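Local atomic coordinates of insulinase family protease (Yersinia pestis, PDB entry 3GO9), a protein that belongs to the insulinase (M16) family and is predicted to be a protease, though its peptidase activity remains unestablished. Residues A[83-87]-A[88-92]; A[390-393]-A[394-398]; A[413-416]-A[417-421]. One frame throughout, in Å; residues are numbered along the deposited sequence.

In the fold
The three contacts are local, each joining residues a few positions apart, and none touches another. Contact 1 caps the start of helix 87-95 on the rim of the molecule, its centre about 32 Å from that of the chain. Contact 2 is partly buried, its centre about 9 Å from that of the chain, on helix 388-401 against the seven-stranded sheet; its Ile390 side chain is about 7 Å from a bound zinc ion. Contact 3 sits on the following helix, 408-421, with about 24 Å between the centres of contacts 2 and 3. Contacts 1 and 3, about 53 Å apart between centres, fall on opposite sides of the chain's centre.

Contact 1: A[83-87]-A[88-92]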
# COMPACT_ATOMS: atom_id res chain seq x y z
N ALA A 83 21.23 -21.07 -7.30
CA ALA A 83 21.94 -21.99 -8.23
C ALA A 83 23.05 -21.32 -9.06
O ALA A 83 24.09 -21.96 -9.33
CB ALA A 83 20.96 -22.71 -9.14
N SER A 84 22.90 -20.05 -9.43
CA SER A 84 23.85 -19.37 -10.28
C SER A 84 24.99 -18.71 -9.50
O SER A 84 25.84 -18.04 -10.10
CB SER A 84 23.17 -18.28 -11.08
OG SER A 84 22.15 -18.79 -11.93
N PHE A 85 25.03 -18.92 -8.20
CA PHE A 85 25.94 -18.17 -7.32
C PHE A 85 26.78 -19.06 -6.41
O PHE A 85 26.28 -19.98 -5.77
CB PHE A 85 25.14 -17.28 -6.38
CG PHE A 85 24.41 -16.19 -7.06
CD1 PHE A 85 24.88 -14.89 -7.03
CD2 PHE A 85 23.22 -16.43 -7.73
CE1 PHE A 85 24.20 -13.85 -7.67
CE2 PHE A 85 22.54 -15.36 -8.38
CZ PHE A 85 23.07 -14.08 -8.36
N THR A 86 28.07 -18.75 -6.29
CA THR A 86 28.80 -19.21 -5.10
C THR A 86 28.34 -18.43 -3.86
O THR A 86 27.75 -17.37 -3.99
CB THR A 86 30.32 -18.99 -5.25
OG1 THR A 86 30.60 -17.59 -5.27
CG2 THR A 86 30.83 -19.68 -6.52
N PRO A 87 28.56 -18.96 -2.64
CA PRO A 87 28.30 -18.18 -1.44
C PRO A 87 28.86 -16.74 -1.49
O PRO A 87 28.15 -15.76 -1.11
CB PRO A 87 28.97 -19.02 -0.35
CG PRO A 87 28.89 -20.38 -0.87
CD PRO A 87 29.12 -20.29 -2.31
N ALA A 88 30.10 -16.60 -1.99
CA ALA A 88 30.72 -15.29 -2.09
C ALA A 88 29.98 -14.37 -3.04
O ALA A 88 29.75 -13.19 -2.74
CB ALA A 88 32.23 -15.41 -2.49
N GLN A 89 29.57 -14.91 -4.18
CA GLN A 89 28.84 -14.08 -5.14
C GLN A 89 27.46 -13.68 -4.60
O GLN A 89 26.97 -12.54 -4.86
CB GLN A 89 28.72 -14.84 -6.44
CG GLN A 89 30.06 -15.07 -7.16
CD GLN A 89 29.98 -16.05 -8.29
OE1 GLN A 89 29.08 -16.91 -8.38
NE2 GLN A 89 30.99 -15.98 -9.18
N LEU A 90 26.82 -14.61 -3.89
CA LEU A 90 25.47 -14.32 -3.32
C LEU A 90 25.54 -13.23 -2.28
O LEU A 90 24.73 -12.33 -2.27
CB LEU A 90 24.84 -15.58 -2.74
CG LEU A 90 23.45 -15.43 -2.14
CD1 LEU A 90 22.50 -15.03 -3.18
CD2 LEU A 90 23.03 -16.79 -1.51
N GLN A 91 26.55 -13.33 -1.42
CA GLN A 91 26.77 -12.34 -0.38
C GLN A 91 27.10 -10.98 -1.05
O GLN A 91 26.59 -9.93 -0.62
CB GLN A 91 27.91 -12.77 0.54
CG GLN A 91 28.42 -11.66 1.47
CD GLN A 91 29.50 -12.13 2.44
OE1 GLN A 91 30.67 -12.25 2.06
NE2 GLN A 91 29.11 -12.36 3.71
N SER A 92 27.94 -10.99 -2.09
CA SER A 92 28.34 -9.75 -2.77
C SER A 92 27.09 -9.02 -3.34
O SER A 92 26.96 -7.80 -3.20
CB SER A 92 29.38 -10.01 -3.85
OG SER A 92 29.56 -8.86 -4.68
O HOH W 1 28.75 -19.03 -9.96
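Thr86 and Gln89 reach back across the first turn of helix 87-95, each side chain serving the other's backbone. Thr86 OG1 accepts from Gln89 N at 3.1 Å; it can do so because the hydroxyl sits between the backbone N and the carbonyl carbon (chi1 67°), turned over the start of the helix. In return, Gln89 OE1 accepts from Thr86 N at 3.0 Å, with the N-H aimed almost straight at the oxygen (167°) but the donor tilted 35° from the plane of the amide carbonyl. The two side chains lie at a slant to one another, and Gln89 CG passes 3.2 Å from Thr86 OG1. A water donates to both Gln89 OE1 and Ser84 O, so OE1 receives two bonds and ties the preceding loop to the cap. Ser84 OG itself bonds to Asp137 of helix 125-140.

Phe85 packs beside the first turn. Its CB lies 4.0 Å from Leu90 CB, while CD1 places the ring edge 3.7 Å from Gln89 C. Leu90 in turn packs on Trp134 of helix 125-140. Backbone bonds from Leu90 N to Thr86 O and from Gln91 N to Pro87 O start the regular helical pattern. With Thr86 at the N-cap and Gln89 three residues on, the reciprocal pair is a capping box.

Contact 2: A[390-393]-A[394-398]; sequences ILMS and QRLRS
Helix 388-401 runs through this contact without a break, and the side chains of its successive turns meet along its flanks. The helical geometry is plain from four consecutive i to i+4 bonds, running from Gln394 N to Ile390 O, at 2.9 Å, through to Arg397 N and Ser393 O.

On one flank Gln394 reaches back across Ile390. Its CG lies anti to the carbonyl carbon (chi1 -73°), which brings CG within 3.2 Å of Ile390 O, and the extended chain then carries NE2 to 3.6 Å from Ile390 CG2. The amide thus meets the methyl branch of Ile390 by van der Waals contact, the two side chains slanting past each other. Ile390 also rests on Arg102.

On the buried flank, selenomethionine Met392 and Leu396 make an apolar contact at 4.3 Å between SE and CD2, a loose one, and both pack on strands 50-56 and 212-218: Met392 and Leu396 share Tyr215 and Arg53. This is how the helix is laid against the seven-stranded mixed sheet, through its strands 50-56 and 212-218. Beside this flank Arg395 bends at chi2 (66°), leading its guanidinium away from the preceding turn toward a salt bridge with Asp405, a hydrogen bond to Gln38 and a cation-pi contact with Trp26; several partners therefore fix this buried charge.

Arg397, bent at chi3, turns its guanidinium back toward Ser393 until Ser393 O lies over one face, with NH1 4.0 Å from that oxygen, while the peptide N of Arg397 makes the bond to the same Ser393 O.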
# COMPACT_ATOMS: atom_id res chain seq x y z
N ILE A 390 10.65 5.70 -4.53
CA ILE A 390 9.34 6.29 -4.38
C ILE A 390 8.49 6.11 -5.64
O ILE A 390 7.28 5.75 -5.55
CB ILE A 390 9.40 7.78 -3.91
CG1 ILE A 390 10.05 7.84 -2.52
CG2 ILE A 390 7.96 8.39 -3.90
CD1 ILE A 390 10.44 9.25 -2.09
N LEU A 391 9.11 6.33 -6.81
CA LEU A 391 8.45 6.02 -8.07
C LEU A 391 7.97 4.56 -8.05
O LEU A 391 6.87 4.24 -8.53
CB LEU A 391 9.39 6.26 -9.27
CG LEU A 391 9.86 7.68 -9.49
CD1 LEU A 391 10.92 7.77 -10.64
CD2 LEU A 391 8.69 8.64 -9.75
N MSE A 392 8.84 3.67 -7.56
CA MSE A 392 8.51 2.24 -7.53
C MSE A 392 7.36 1.97 -6.59
O MSE A 392 6.41 1.25 -6.97
CB MSE A 392 9.71 1.37 -7.18
CG MSE A 392 9.37 -0.07 -7.04
SE MSE A 392 8.84 -0.84 -8.80
CE MSE A 392 10.63 -1.11 -9.48
N SER A 393 7.42 2.48 -5.34
CA SER A 393 6.36 2.18 -4.39
C SER A 393 5.03 2.74 -4.83
O SER A 393 3.99 2.15 -4.60
CB SER A 393 6.73 2.58 -2.97
OG SER A 393 7.06 3.93 -2.92
N GLN A 394 5.05 3.91 -5.48
CA GLN A 394 3.83 4.49 -6.03
C GLN A 394 3.22 3.59 -7.08
O GLN A 394 2.00 3.36 -7.07
CB GLN A 394 4.10 5.88 -6.60
CG GLN A 394 4.32 6.93 -5.54
CD GLN A 394 4.43 8.35 -6.05
OE1 GLN A 394 4.30 8.63 -7.26
NE2 GLN A 394 4.75 9.28 -5.13
N ARG A 395 4.06 3.05 -7.98
CA ARG A 395 3.55 2.15 -9.01
C ARG A 395 2.96 0.88 -8.40
O ARG A 395 1.87 0.48 -8.81
CB ARG A 395 4.65 1.76 -10.00
CG ARG A 395 4.13 0.91 -11.15
CD ARG A 395 3.18 1.60 -12.05
NE ARG A 395 2.95 0.82 -13.27
CZ ARG A 395 2.24 1.27 -14.31
NH1 ARG A 395 1.71 2.51 -14.31
NH2 ARG A 395 2.08 0.49 -15.38
N LEU A 396 3.65 0.25 -7.44
CA LEU A 396 3.12 -0.97 -6.81
C LEU A 396 1.80 -0.65 -6.09
O LEU A 396 0.85 -1.43 -6.13
CB LEU A 396 4.11 -1.57 -5.84
CG LEU A 396 5.40 -2.15 -6.42
CD1 LEU A 396 6.10 -3.06 -5.44
CD2 LEU A 396 5.19 -2.86 -7.77
N ARG A 397 1.73 0.51 -5.47
CA ARG A 397 0.48 0.88 -4.78
C ARG A 397 -0.64 1.04 -5.77
O ARG A 397 -1.75 0.51 -5.59
CB ARG A 397 0.65 2.11 -3.96
CG ARG A 397 -0.62 2.43 -3.12
CD ARG A 397 -0.39 3.56 -2.09
NE ARG A 397 1.02 3.61 -1.65
CZ ARG A 397 1.90 4.58 -1.93
NH1 ARG A 397 3.15 4.46 -1.46
NH2 ARG A 397 1.58 5.67 -2.64
N SER A 398 -0.34 1.67 -6.90
CA SER A 398 -1.31 1.79 -7.96
C SER A 398 -1.79 0.46 -8.47
O SER A 398 -3.00 0.24 -8.69
CB SER A 398 -0.69 2.60 -9.10
OG SER A 398 -1.61 2.78 -10.16

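Contact 3: A[413-416]-A[417-421]; sequences KLRQ and AFLSG
Ala417 opens the last turns of helix 408-421, an alpha-helical stretch in which four successive i to i+4 bonds join residues 413-416 to 417-420. Its N donates to Lys413 O at 3.0 Å, and its CB lies 3.6 Å from the same carbonyl oxygen.

Phe418 comes next, beside Arg415, the two side chains pointing the same way. Both have CG anti to the backbone N, and a bend at chi2 then brings the guanidinium of Arg415 alongside the ring. The two planes are 30° apart, with NH1 3.8 Å from Phe418 CE2 in an oblique approach. Trp290 of helix 283-309 joins this cluster, making a cation-pi contact with Arg415 and meeting the Phe418 ring as well.

Leu419 lies over one face of the same guanidinium, its CD2 4.0 Å above the plane of Arg415 and offset toward the rim. Leu419 CG also approaches Arg415 O to 3.4 Å, and the backbone bond between Leu419 N and that oxygen is nearly straight (169°). Leu419 further touches Asn373 of helix 362-377.

At Ser420 the contact turns polar. Gln416, bent at chi2, swings its amide along the helix surface. Asn373 OD1 takes one bond from Gln416 NE2, and Ser420 OG accepts the other, at 3.0 Å from Gln416 NE2 and 22° out of the amide plane.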
# COMPACT_ATOMS: atom_id res chain seq x y z
N LYS A 413 -3.84 18.60 -16.67
CA LYS A 413 -4.98 19.18 -17.28
C LYS A 413 -6.27 18.85 -16.50
O LYS A 413 -7.08 19.74 -16.19
CB LYS A 413 -5.11 18.70 -18.72
CG LYS A 413 -6.30 19.19 -19.47
CD LYS A 413 -6.41 18.57 -20.82
CE LYS A 413 -6.80 17.13 -20.77
NZ LYS A 413 -6.61 16.50 -22.11
N LEU A 414 -6.48 17.57 -16.23
CA LEU A 414 -7.69 17.19 -15.50
C LEU A 414 -7.74 17.77 -14.08
O LEU A 414 -8.80 18.22 -13.62
CB LEU A 414 -7.84 15.67 -15.50
CG LEU A 414 -8.11 15.04 -16.87
CD1 LEU A 414 -8.25 13.46 -16.73
CD2 LEU A 414 -9.36 15.53 -17.55
N ARG A 415 -6.60 17.78 -13.38
CA ARG A 415 -6.53 18.30 -12.01
C ARG A 415 -6.76 19.82 -12.02
O ARG A 415 -7.49 20.36 -11.18
CB ARG A 415 -5.15 18.01 -11.39
CG ARG A 415 -5.00 18.47 -9.92
CD ARG A 415 -5.76 17.64 -9.01
NE ARG A 415 -5.55 18.08 -7.65
CZ ARG A 415 -6.17 17.58 -6.59
NH1 ARG A 415 -7.09 16.63 -6.69
NH2 ARG A 415 -5.86 18.05 -5.40
N GLN A 416 -6.14 20.52 -12.98
CA GLN A 416 -6.43 21.97 -13.13
C GLN A 416 -7.93 22.21 -13.32
O GLN A 416 -8.50 23.13 -12.77
CB GLN A 416 -5.67 22.66 -14.27
CG GLN A 416 -5.76 24.19 -14.22
CD GLN A 416 -5.25 24.78 -12.87
OE1 GLN A 416 -4.04 24.83 -12.63
NE2 GLN A 416 -6.17 25.17 -11.98
N ALA A 417 -8.56 21.44 -14.17
CA ALA A 417 -9.97 21.67 -14.44
C ALA A 417 -10.80 21.37 -13.20
O ALA A 417 -11.77 22.11 -12.91
CB ALA A 417 -10.44 20.84 -15.62
N PHE A 418 -10.44 20.32 -12.45
CA PHE A 418 -11.10 20.02 -11.17
C PHE A 418 -10.97 21.24 -10.20
O PHE A 418 -11.97 21.72 -9.64
CB PHE A 418 -10.49 18.76 -10.59
CG PHE A 418 -10.86 18.52 -9.18
CD1 PHE A 418 -12.15 18.14 -8.86
CD2 PHE A 418 -9.95 18.74 -8.18
CE1 PHE A 418 -12.48 17.98 -7.56
CE2 PHE A 418 -10.32 18.62 -6.88
CZ PHE A 418 -11.59 18.25 -6.60
N LEU A 419 -9.75 21.71 -9.99
CA LEU A 419 -9.53 22.79 -9.02
C LEU A 419 -10.25 24.06 -9.49
O LEU A 419 -10.86 24.75 -8.68
CB LEU A 419 -8.04 23.06 -8.78
CG LEU A 419 -7.24 21.90 -8.17
CD1 LEU A 419 -5.73 22.26 -8.03
CD2 LEU A 419 -7.86 21.60 -6.78
N SER A 420 -10.22 24.36 -10.78
CA SER A 420 -10.82 25.62 -11.22
C SER A 420 -12.32 25.58 -11.19
O SER A 420 -12.97 26.65 -11.10
CB SER A 420 -10.33 25.99 -12.63
OG SER A 420 -8.95 26.25 -12.53
N GLY A 421 -12.88 24.37 -11.31
CA GLY A 421 -14.32 24.16 -11.36
C GLY A 421 -14.99 24.03 -9.99
O GLY A 421 -16.18 24.29 -9.85